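Local atomic coordinates of aspartate-semialdehyde dehydrogenase 2 (Vibrio cholerae, PDB entry 2R00), a protein that catalyses the NADPH-dependent reductive dephosphorylation of L-aspartyl-4-phosphate to L-aspartate-semialdehyde, a step in lysine, methionine and threonine biosynthesis. Residues Q2-T12 / F28-A37; A86-T96 / F120-P129. All blocks are in the same frame, centred on the assembly; numbering follows the deposited sequence.

Interaction 1 of 2, residues Q2-T12 / F28-A37; sequences QQFNVAIFGAT and FPVDELFLLA
Strands 4-9 and 32-37 pair in parallel at the centre of the nucleotide-binding sheet, as the two strands of a beta-alpha-beta unit whose crossover is helix 14-25. The ladder is regular from Val6 onward: Val6 N donates to Glu32 O, Phe34 N to Val6 O (2.7 Å), Ile8 N to Phe34 O and Leu36 N to Ile8 O. Near its start a beta bulge shifts the register by one residue. There Phe4 N donates to Pro29 O, Phe4 O accepts from Asp31 N, and the side chain of Asn5 stands in for a backbone acceptor: with CG beside its own N (chi1 -69°), OD1 takes Glu32 N at 2.9 Å, in the plane of its carbonyl though with a bent N-H (139°). At the far end Leu36 O accepts Gly10 N and Ala11 N (3.1 Å) from opposite faces of its plane.

On the face toward helix 14-25, Ile8 CD1 reaches Leu35 CD2 (3.9 Å) alongside it, while Ala11 CB presses on Leu35 CB at 3.6 Å. On the other face Leu36 CB touches Phe9 CD1 (3.8 Å), the side chains crossing at about a right angle, and the ring edge faces Leu36 O and Ala37 CA. Backbone bonds thus set the register, apolar branches pack on both faces, and the two bonds to Leu36 O fix where the chain leaves strand 4-9, consistent with a set position for Thr12, a predicted NADP(+)-binding residue that bonds to Ser41.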
loop_
_atom_site.group_PDB
_atom_site.type_symbol
_atom_site.label_atom_id
_atom_site.label_comp_id
_atom_site.label_asym_id
_atom_site.label_seq_id
_atom_site.Cartn_x
_atom_site.Cartn_y
_atom_site.Cartn_z
ATOM N N GLN A 2 -39.922 -19.026 -15.141
ATOM C CA GLN A 2 -40.085 -18.717 -13.687
ATOM C C GLN A 2 -39.549 -17.328 -13.336
ATOM O O GLN A 2 -38.386 -17.006 -13.596
ATOM C CB GLN A 2 -39.412 -19.784 -12.822
ATOM C CG GLN A 2 -39.935 -19.837 -11.396
ATOM C CD GLN A 2 -39.340 -20.975 -10.576
ATOM O OE1 GLN A 2 -38.234 -21.456 -10.847
ATOM N NE2 GLN A 2 -40.075 -21.409 -9.560
ATOM N N GLN A 3 -40.418 -16.511 -12.748
ATOM C CA GLN A 3 -40.089 -15.134 -12.423
ATOM C C GLN A 3 -40.415 -14.826 -10.970
ATOM O O GLN A 3 -41.377 -15.358 -10.409
ATOM C CB GLN A 3 -40.815 -14.171 -13.361
ATOM C CG GLN A 3 -40.350 -14.283 -14.811
ATOM C CD GLN A 3 -40.727 -13.079 -15.648
ATOM O OE1 GLN A 3 -39.875 -12.502 -16.337
ATOM N NE2 GLN A 3 -42.003 -12.685 -15.595
ATOM N N PHE A 4 -39.615 -13.950 -10.373
ATOM C CA PHE A 4 -39.689 -13.699 -8.937
ATOM C C PHE A 4 -39.955 -12.236 -8.634
ATOM O O PHE A 4 -39.491 -11.346 -9.354
ATOM C CB PHE A 4 -38.391 -14.160 -8.266
ATOM C CG PHE A 4 -38.014 -15.569 -8.604
ATOM C CD1 PHE A 4 -38.368 -16.614 -7.763
ATOM C CD2 PHE A 4 -37.322 -15.857 -9.780
ATOM C CE1 PHE A 4 -38.033 -17.926 -8.076
ATOM C CE2 PHE A 4 -36.985 -17.164 -10.102
ATOM C CZ PHE A 4 -37.341 -18.202 -9.247
ATOM N N ASN A 5 -40.723 -11.997 -7.577
ATOM C CA ASN A 5 -40.924 -10.659 -7.060
ATOM C C ASN A 5 -39.757 -10.273 -6.150
ATOM O O ASN A 5 -39.344 -11.048 -5.264
ATOM C CB ASN A 5 -42.256 -10.560 -6.315
ATOM C CG ASN A 5 -43.461 -10.666 -7.247
ATOM O OD1 ASN A 5 -43.400 -10.272 -8.418
ATOM N ND2 ASN A 5 -44.560 -11.208 -6.728
ATOM N N VAL A 6 -39.229 -9.077 -6.393
ATOM C CA VAL A 6 -38.011 -8.602 -5.746
ATOM C C VAL A 6 -38.180 -7.179 -5.214
ATOM O O VAL A 6 -38.715 -6.302 -5.901
ATOM C CB VAL A 6 -36.807 -8.656 -6.724
ATOM C CG1 VAL A 6 -35.517 -8.195 -6.035
ATOM C CG2 VAL A 6 -36.637 -10.067 -7.290
ATOM N N ALA A 7 -37.722 -6.970 -3.985
ATOM C CA ALA A 7 -37.679 -5.649 -3.369
ATOM C C ALA A 7 -36.239 -5.178 -3.233
ATOM O O ALA A 7 -35.330 -5.981 -2.966
ATOM C CB ALA A 7 -38.344 -5.668 -1.988
ATOM N N ILE A 8 -36.043 -3.876 -3.408
ATOM C CA ILE A 8 -34.795 -3.227 -3.035
ATOM C C ILE A 8 -35.124 -2.225 -1.944
ATOM O O ILE A 8 -35.948 -1.332 -2.148
ATOM C CB ILE A 8 -34.121 -2.506 -4.228
ATOM C CG1 ILE A 8 -33.720 -3.512 -5.313
ATOM C CG2 ILE A 8 -32.881 -1.717 -3.756
ATOM C CD1 ILE A 8 -33.337 -2.857 -6.648
ATOM N N PHE A 9 -34.505 -2.393 -0.776
ATOM C CA PHE A 9 -34.687 -1.461 0.338
ATOM C C PHE A 9 -33.474 -0.551 0.443
ATOM O O PHE A 9 -32.345 -1.016 0.548
ATOM C CB PHE A 9 -34.952 -2.217 1.654
ATOM C CG PHE A 9 -35.149 -1.326 2.860
ATOM C CD1 PHE A 9 -35.776 -0.079 2.747
ATOM C CD2 PHE A 9 -34.732 -1.748 4.119
ATOM C CE1 PHE A 9 -35.963 0.741 3.872
ATOM C CE2 PHE A 9 -34.925 -0.950 5.254
ATOM C CZ PHE A 9 -35.534 0.298 5.132
ATOM N N GLY A 10 -33.723 0.755 0.421
ATOM C CA GLY A 10 -32.667 1.744 0.271
ATOM C C GLY A 10 -32.512 2.085 -1.200
ATOM O O GLY A 10 -31.409 2.354 -1.673
ATOM N N ALA A 11 -33.637 2.085 -1.914
ATOM C CA ALA A 11 -33.662 2.228 -3.373
ATOM C C ALA A 11 -33.177 3.580 -3.905
ATOM O O ALA A 11 -32.788 3.676 -5.072
ATOM C CB ALA A 11 -35.049 1.935 -3.894
ATOM N N THR A 12 -33.211 4.614 -3.068
ATOM C CA THR A 12 -32.781 5.950 -3.487
ATOM C C THR A 12 -31.314 6.226 -3.144
ATOM O O THR A 12 -30.764 7.276 -3.499
ATOM C CB THR A 12 -33.702 7.071 -2.928
ATOM O OG1 THR A 12 -33.686 7.053 -1.496
ATOM C CG2 THR A 12 -35.134 6.877 -3.407
ATOM N N PHE A 28 -31.936 -10.506 -14.627
ATOM C CA PHE A 28 -32.535 -11.294 -13.550
ATOM C C PHE A 28 -34.028 -11.501 -13.825
ATOM O O PHE A 28 -34.700 -10.557 -14.248
ATOM C CB PHE A 28 -32.342 -10.599 -12.194
ATOM C CG PHE A 28 -32.645 -11.486 -11.021
ATOM C CD1 PHE A 28 -31.648 -12.259 -10.447
ATOM C CD2 PHE A 28 -33.930 -11.552 -10.493
ATOM C CE1 PHE A 28 -31.931 -13.094 -9.369
ATOM C CE2 PHE A 28 -34.225 -12.387 -9.418
ATOM C CZ PHE A 28 -33.225 -13.153 -8.855
ATOM N N PRO A 29 -34.545 -12.732 -13.602
ATOM C CA PRO A 29 -35.959 -12.994 -13.876
ATOM C C PRO A 29 -36.893 -12.332 -12.855
ATOM O O PRO A 29 -37.407 -12.988 -11.950
ATOM C CB PRO A 29 -36.053 -14.519 -13.823
ATOM C CG PRO A 29 -34.955 -14.934 -12.903
ATOM C CD PRO A 29 -33.845 -13.939 -13.119
ATOM N N VAL A 30 -37.084 -11.029 -13.014
ATOM C CA VAL A 30 -37.972 -10.260 -12.165
ATOM C C VAL A 30 -39.371 -10.270 -12.774
ATOM O O VAL A 30 -39.548 -9.990 -13.970
ATOM C CB VAL A 30 -37.489 -8.795 -12.009
ATOM C CG1 VAL A 30 -38.503 -7.953 -11.216
ATOM C CG2 VAL A 30 -36.120 -8.755 -11.344
ATOM N N ASP A 31 -40.345 -10.626 -11.943
ATOM C CA ASP A 31 -41.744 -10.449 -12.253
ATOM C C ASP A 31 -42.077 -9.010 -11.872
ATOM O O ASP A 31 -42.119 -8.125 -12.735
ATOM C CB ASP A 31 -42.575 -11.469 -11.467
ATOM C CG ASP A 31 -44.081 -11.290 -11.650
ATOM O OD1 ASP A 31 -44.825 -12.066 -11.015
ATOM O OD2 ASP A 31 -44.521 -10.392 -12.410
ATOM N N GLU A 32 -42.262 -8.759 -10.578
ATOM C CA GLU A 32 -42.473 -7.399 -10.098
ATOM C C GLU A 32 -41.313 -6.904 -9.230
ATOM O O GLU A 32 -40.818 -7.627 -8.360
ATOM C CB GLU A 32 -43.775 -7.321 -9.316
ATOM C CG GLU A 32 -44.413 -5.947 -9.285
ATOM C CD GLU A 32 -45.885 -6.008 -8.898
ATOM O OE1 GLU A 32 -46.489 -7.110 -8.980
ATOM O OE2 GLU A 32 -46.430 -4.954 -8.504
ATOM N N LEU A 33 -40.887 -5.669 -9.479
ATOM C CA LEU A 33 -39.854 -5.032 -8.671
ATOM C C LEU A 33 -40.490 -3.993 -7.767
ATOM O O LEU A 33 -41.298 -3.183 -8.228
ATOM C CB LEU A 33 -38.785 -4.378 -9.562
ATOM C CG LEU A 33 -37.626 -3.665 -8.854
ATOM C CD1 LEU A 33 -36.724 -4.666 -8.125
ATOM C CD2 LEU A 33 -36.815 -2.842 -9.835
ATOM N N PHE A 34 -40.132 -4.028 -6.481
ATOM C CA PHE A 34 -40.585 -3.027 -5.515
ATOM C C PHE A 34 -39.396 -2.229 -4.982
ATOM O O PHE A 34 -38.337 -2.788 -4.676
ATOM C CB PHE A 34 -41.356 -3.679 -4.358
ATOM C CG PHE A 34 -42.565 -4.464 -4.795
ATOM C CD1 PHE A 34 -42.451 -5.802 -5.156
ATOM C CD2 PHE A 34 -43.820 -3.864 -4.846
ATOM C CE1 PHE A 34 -43.570 -6.541 -5.564
ATOM C CE2 PHE A 34 -44.939 -4.592 -5.249
ATOM C CZ PHE A 34 -44.812 -5.930 -5.610
ATOM N N LEU A 35 -39.569 -0.918 -4.893
ATOM C CA LEU A 35 -38.521 -0.050 -4.396
ATOM C C LEU A 35 -38.982 0.592 -3.099
ATOM O O LEU A 35 -40.035 1.238 -3.054
ATOM C CB LEU A 35 -38.143 1.003 -5.443
ATOM C CG LEU A 35 -37.687 0.463 -6.802
ATOM C CD1 LEU A 35 -37.442 1.604 -7.800
ATOM C CD2 LEU A 35 -36.443 -0.425 -6.673
ATOM N N LEU A 36 -38.202 0.384 -2.043
ATOM C CA LEU A 36 -38.563 0.833 -0.702
ATOM C C LEU A 36 -37.544 1.823 -0.163
ATOM O O LEU A 36 -36.350 1.719 -0.440
ATOM C CB LEU A 36 -38.693 -0.364 0.251
ATOM C CG LEU A 36 -39.550 -1.528 -0.253
ATOM C CD1 LEU A 36 -39.320 -2.804 0.540
ATOM C CD2 LEU A 36 -41.020 -1.130 -0.259
ATOM N N ALA A 37 -38.042 2.800 0.586
ATOM C CA ALA A 37 -37.208 3.768 1.289
ATOM C C ALA A 37 -38.015 4.377 2.438
ATOM O O ALA A 37 -39.085 3.872 2.782
ATOM C CB ALA A 37 -36.716 4.850 0.334
#

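Interaction 2 of 2, residues A86-T96 / F120-P129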
loop_
_atom_site.group_PDB
_atom_site.type_symbol
_atom_site.label_atom_id
_atom_site.label_comp_id
_atom_site.label_asym_id
_atom_site.label_seq_id
_atom_site.Cartn_x
_atom_site.Cartn_y
_atom_site.Cartn_z
ATOM N N ALA A 86 -37.967 -11.240 6.834
ATOM C CA ALA A 86 -37.728 -12.674 7.008
ATOM C C ALA A 86 -38.953 -13.397 7.584
ATOM O O ALA A 86 -39.339 -14.464 7.102
ATOM C CB ALA A 86 -36.493 -12.906 7.909
ATOM N N GLU A 87 -39.554 -12.802 8.613
ATOM C CA GLU A 87 -40.751 -13.352 9.262
ATOM C C GLU A 87 -41.890 -13.525 8.252
ATOM O O GLU A 87 -42.652 -14.480 8.333
ATOM C CB GLU A 87 -41.177 -12.456 10.430
ATOM C CG GLU A 87 -42.539 -12.792 11.071
ATOM C CD GLU A 87 -42.979 -11.742 12.061
ATOM O OE1 GLU A 87 -43.151 -10.569 11.664
ATOM O OE2 GLU A 87 -43.153 -12.083 13.250
ATOM N N ALA A 88 -41.978 -12.614 7.287
ATOM C CA ALA A 88 -43.001 -12.682 6.249
ATOM C C ALA A 88 -42.675 -13.715 5.162
ATOM O O ALA A 88 -43.473 -13.928 4.252
ATOM C CB ALA A 88 -43.225 -11.306 5.639
ATOM N N GLY A 89 -41.508 -14.358 5.271
ATOM C CA GLY A 89 -41.101 -15.415 4.344
ATOM C C GLY A 89 -40.248 -14.928 3.176
ATOM O O GLY A 89 -39.992 -15.686 2.244
ATOM N N VAL A 90 -39.809 -13.669 3.235
ATOM C CA VAL A 90 -38.862 -13.104 2.258
ATOM C C VAL A 90 -37.421 -13.551 2.590
ATOM O O VAL A 90 -37.043 -13.622 3.763
ATOM C CB VAL A 90 -38.914 -11.548 2.266
ATOM C CG1 VAL A 90 -38.098 -10.957 1.125
ATOM C CG2 VAL A 90 -40.343 -11.055 2.196
ATOM N N VAL A 91 -36.618 -13.845 1.563
ATOM C CA VAL A 91 -35.195 -14.079 1.769
ATOM C C VAL A 91 -34.441 -12.773 1.524
ATOM O O VAL A 91 -34.483 -12.210 0.422
ATOM C CB VAL A 91 -34.627 -15.255 0.910
ATOM C CG1 VAL A 91 -33.157 -15.536 1.280
ATOM C CG2 VAL A 91 -35.458 -16.502 1.108
ATOM N N VAL A 92 -33.776 -12.288 2.574
ATOM C CA VAL A 92 -33.113 -10.987 2.551
ATOM C C VAL A 92 -31.632 -11.178 2.238
ATOM O O VAL A 92 -30.952 -11.970 2.884
ATOM C CB VAL A 92 -33.274 -10.233 3.897
ATOM C CG1 VAL A 92 -32.573 -8.871 3.865
ATOM C CG2 VAL A 92 -34.752 -10.072 4.258
ATOM N N ILE A 93 -31.154 -10.476 1.219
ATOM C CA ILE A 93 -29.726 -10.407 0.936
ATOM C C ILE A 93 -29.274 -9.032 1.420
ATOM O O ILE A 93 -29.724 -8.011 0.910
ATOM C CB ILE A 93 -29.411 -10.669 -0.570
ATOM C CG1 ILE A 93 -29.780 -12.123 -0.931
ATOM C CG2 ILE A 93 -27.937 -10.375 -0.861
ATOM C CD1 ILE A 93 -30.215 -12.342 -2.384
ATOM N N ASP A 94 -28.425 -9.028 2.450
ATOM C CA ASP A 94 -28.172 -7.817 3.224
ATOM C C ASP A 94 -26.815 -7.209 2.948
ATOM O O ASP A 94 -25.791 -7.772 3.317
ATOM C CB ASP A 94 -28.298 -8.081 4.727
ATOM C CG ASP A 94 -28.360 -6.800 5.522
ATOM O OD1 ASP A 94 -29.149 -5.916 5.124
ATOM O OD2 ASP A 94 -27.624 -6.668 6.527
ATOM N N ASN A 95 -26.822 -6.037 2.332
ATOM C CA ASN A 95 -25.579 -5.328 2.066
ATOM C C ASN A 95 -25.272 -4.311 3.154
ATOM O O ASN A 95 -25.168 -3.109 2.887
ATOM C CB ASN A 95 -25.597 -4.683 0.679
ATOM C CG ASN A 95 -24.272 -4.030 0.327
ATOM O OD1 ASN A 95 -23.231 -4.676 0.332
ATOM N ND2 ASN A 95 -24.307 -2.741 0.063
ATOM N N THR A 96 -25.163 -4.800 4.396
ATOM C CA THR A 96 -24.646 -4.009 5.516
ATOM C C THR A 96 -23.708 -4.881 6.338
ATOM O O THR A 96 -23.582 -6.087 6.088
ATOM C CB THR A 96 -25.785 -3.433 6.447
ATOM O OG1 THR A 96 -26.253 -4.445 7.347
ATOM C CG2 THR A 96 -26.963 -2.924 5.629
ATOM N N PHE A 120 -29.412 -20.144 4.076
ATOM C CA PHE A 120 -30.386 -19.046 4.071
ATOM C C PHE A 120 -31.607 -19.421 4.897
ATOM O O PHE A 120 -32.289 -18.556 5.436
ATOM C CB PHE A 120 -30.811 -18.660 2.645
ATOM C CG PHE A 120 -31.884 -19.556 2.052
ATOM C CD1 PHE A 120 -33.238 -19.254 2.218
ATOM C CD2 PHE A 120 -31.539 -20.698 1.337
ATOM C CE1 PHE A 120 -34.234 -20.077 1.679
ATOM C CE2 PHE A 120 -32.526 -21.529 0.789
ATOM C CZ PHE A 120 -33.876 -21.212 0.959
ATOM N N ARG A 121 -31.879 -20.717 5.004
ATOM C CA ARG A 121 -33.099 -21.156 5.685
ATOM C C ARG A 121 -33.046 -21.065 7.222
ATOM O O ARG A 121 -34.075 -21.170 7.886
ATOM C CB ARG A 121 -33.557 -22.537 5.196
ATOM C CG ARG A 121 -32.625 -23.707 5.484
ATOM C CD ARG A 121 -33.386 -25.015 5.206
ATOM N NE ARG A 121 -32.537 -26.212 5.118
ATOM C CZ ARG A 121 -33.005 -27.462 5.187
ATOM N NH1 ARG A 121 -32.174 -28.497 5.087
ATOM N NH2 ARG A 121 -34.309 -27.680 5.362
ATOM N N ASN A 122 -31.850 -20.855 7.767
ATOM C CA ASN A 122 -31.685 -20.616 9.203
ATOM C C ASN A 122 -32.489 -19.414 9.699
ATOM O O ASN A 122 -33.170 -19.507 10.725
ATOM C CB ASN A 122 -30.202 -20.432 9.552
ATOM C CG ASN A 122 -29.392 -21.711 9.393
ATOM O OD1 ASN A 122 -29.947 -22.807 9.223
ATOM N ND2 ASN A 122 -28.065 -21.577 9.446
ATOM N N ARG A 123 -32.422 -18.305 8.954
ATOM C CA ARG A 123 -32.978 -17.014 9.372
ATOM C C ARG A 123 -33.651 -16.252 8.225
ATOM O O ARG A 123 -34.163 -15.142 8.428
ATOM C CB ARG A 123 -31.857 -16.131 9.956
ATOM C CG ARG A 123 -31.388 -16.546 11.358
ATOM C CD ARG A 123 -31.955 -15.608 12.453
ATOM N NE ARG A 123 -30.900 -14.795 13.107
ATOM C CZ ARG A 123 -30.974 -13.484 13.341
ATOM N NH1 ARG A 123 -32.040 -12.801 12.975
ATOM N NH2 ARG A 123 -29.972 -12.841 13.954
ATOM N N ASN A 124 -33.632 -16.827 7.021
ATOM C CA ASN A 124 -34.091 -16.139 5.804
ATOM C C ASN A 124 -33.262 -14.888 5.521
ATOM O O ASN A 124 -33.760 -13.893 4.979
ATOM C CB ASN A 124 -35.594 -15.817 5.852
ATOM C CG ASN A 124 -36.473 -17.044 5.586
ATOM O OD1 ASN A 124 -35.985 -18.115 5.195
ATOM N ND2 ASN A 124 -37.774 -16.891 5.812
ATOM N N ILE A 125 -31.983 -14.953 5.888
ATOM C CA ILE A 125 -31.047 -13.873 5.605
ATOM C C ILE A 125 -29.724 -14.455 5.121
ATOM O O ILE A 125 -29.247 -15.467 5.662
ATOM C CB ILE A 125 -30.796 -12.963 6.849
ATOM C CG1 ILE A 125 -32.108 -12.412 7.421
ATOM C CG2 ILE A 125 -29.889 -11.781 6.477
ATOM C CD1 ILE A 125 -31.973 -11.916 8.853
ATOM N N ILE A 126 -29.168 -13.818 4.087
ATOM C CA ILE A 126 -27.803 -14.057 3.612
ATOM C C ILE A 126 -27.087 -12.697 3.660
ATOM O O ILE A 126 -27.643 -11.699 3.241
ATOM C CB ILE A 126 -27.780 -14.564 2.132
ATOM C CG1 ILE A 126 -28.658 -15.812 1.958
ATOM C CG2 ILE A 126 -26.350 -14.849 1.684
ATOM C CD1 ILE A 126 -29.051 -16.110 0.498
ATOM N N ALA A 127 -25.863 -12.667 4.172
ATOM C CA ALA A 127 -25.120 -11.409 4.331
ATOM C C ALA A 127 -24.175 -11.208 3.155
ATOM O O ALA A 127 -23.494 -12.150 2.744
ATOM C CB ALA A 127 -24.346 -11.433 5.636
ATOM N N ASN A 128 -24.160 -9.986 2.614
ATOM C CA ASN A 128 -23.256 -9.581 1.536
ATOM C C ASN A 128 -22.010 -9.043 2.225
ATOM O O ASN A 128 -22.140 -8.207 3.116
ATOM C CB ASN A 128 -23.918 -8.461 0.703
ATOM C CG ASN A 128 -23.353 -8.328 -0.724
ATOM O OD1 ASN A 128 -23.034 -7.217 -1.186
ATOM N ND2 ASN A 128 -23.283 -9.436 -1.438
ATOM N N PRO A 129 -20.806 -9.541 1.858
ATOM C CA PRO A 129 -19.608 -9.036 2.526
ATOM C C PRO A 129 -19.186 -7.631 2.089
ATOM O O PRO A 129 -19.747 -7.060 1.148
ATOM C CB PRO A 129 -18.512 -10.063 2.151
ATOM C CG PRO A 129 -19.221 -11.215 1.512
ATOM C CD PRO A 129 -20.466 -10.591 0.886
#
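Four backbone hydrogen bonds join strand 91-94 to strand 125-127: Val92 N to Asn124 O, Ile126 N to Val92 O (2.8 Å), Asp94 N to Ile126 O, and Asn128 N to Asp94 O. A side-chain bond extends the grip to the end of helix 75-87. Asn124, in a left-handed backbone conformation, swings its amide back so that ND2 donates to Ala86 O at 3.2 Å, nearly straight (163°) and with the acceptor in the amide plane. Gly89 N reaches the same oxygen from the opposite face of its plane, within the Schellman motif that closes the helix, so Ala86 O is held twice.

Packing spreads from there. Ala86 CB sits against Asn124 CB (3.7 Å) and Arg123 O. Both Val91 methyls touch Phe120 at CD1, CG2 at 3.7 Å, the two side chains crossing at about a right angle; Val91 CG1 also approaches Ile126 CD1 (4.2 Å). On the side facing helix 75-87, Val92 CB neighbours Ile125 CG1, and Asp94 OD1 bonds to Ser78 of that helix. Parallel pairing of this kind, ending in the loop just before the catalytic Cys131, is characteristic of a Rossmann-like nucleotide-binding sheet, here at its outermost strand within the chain.

How the interactions relate
Both contacts are parallel strand pairings in one mixed sheet, and strand 68-71 bridges them, bonding to strand 4-9 on one side and to strand 91-94 on the other. Their centres lie about 15 Å apart and the two contacts do not touch, nearest atoms being about 6 Å apart. Interaction 1 occupies the sheet's interior and is the larger, burying 946 Å² against 640 Å²; interaction 2 adds the outermost strand within the chain. Each is mainly buried, yet in each an asparagine side chain adds a bond to the backbone ones: Asn5 accepts from a backbone N, whereas Asn124 donates to a helix end. Helix 316-335 packs on both, against Phe4 and Phe28 in interaction 1 and Val91 and Ile93 in interaction 2.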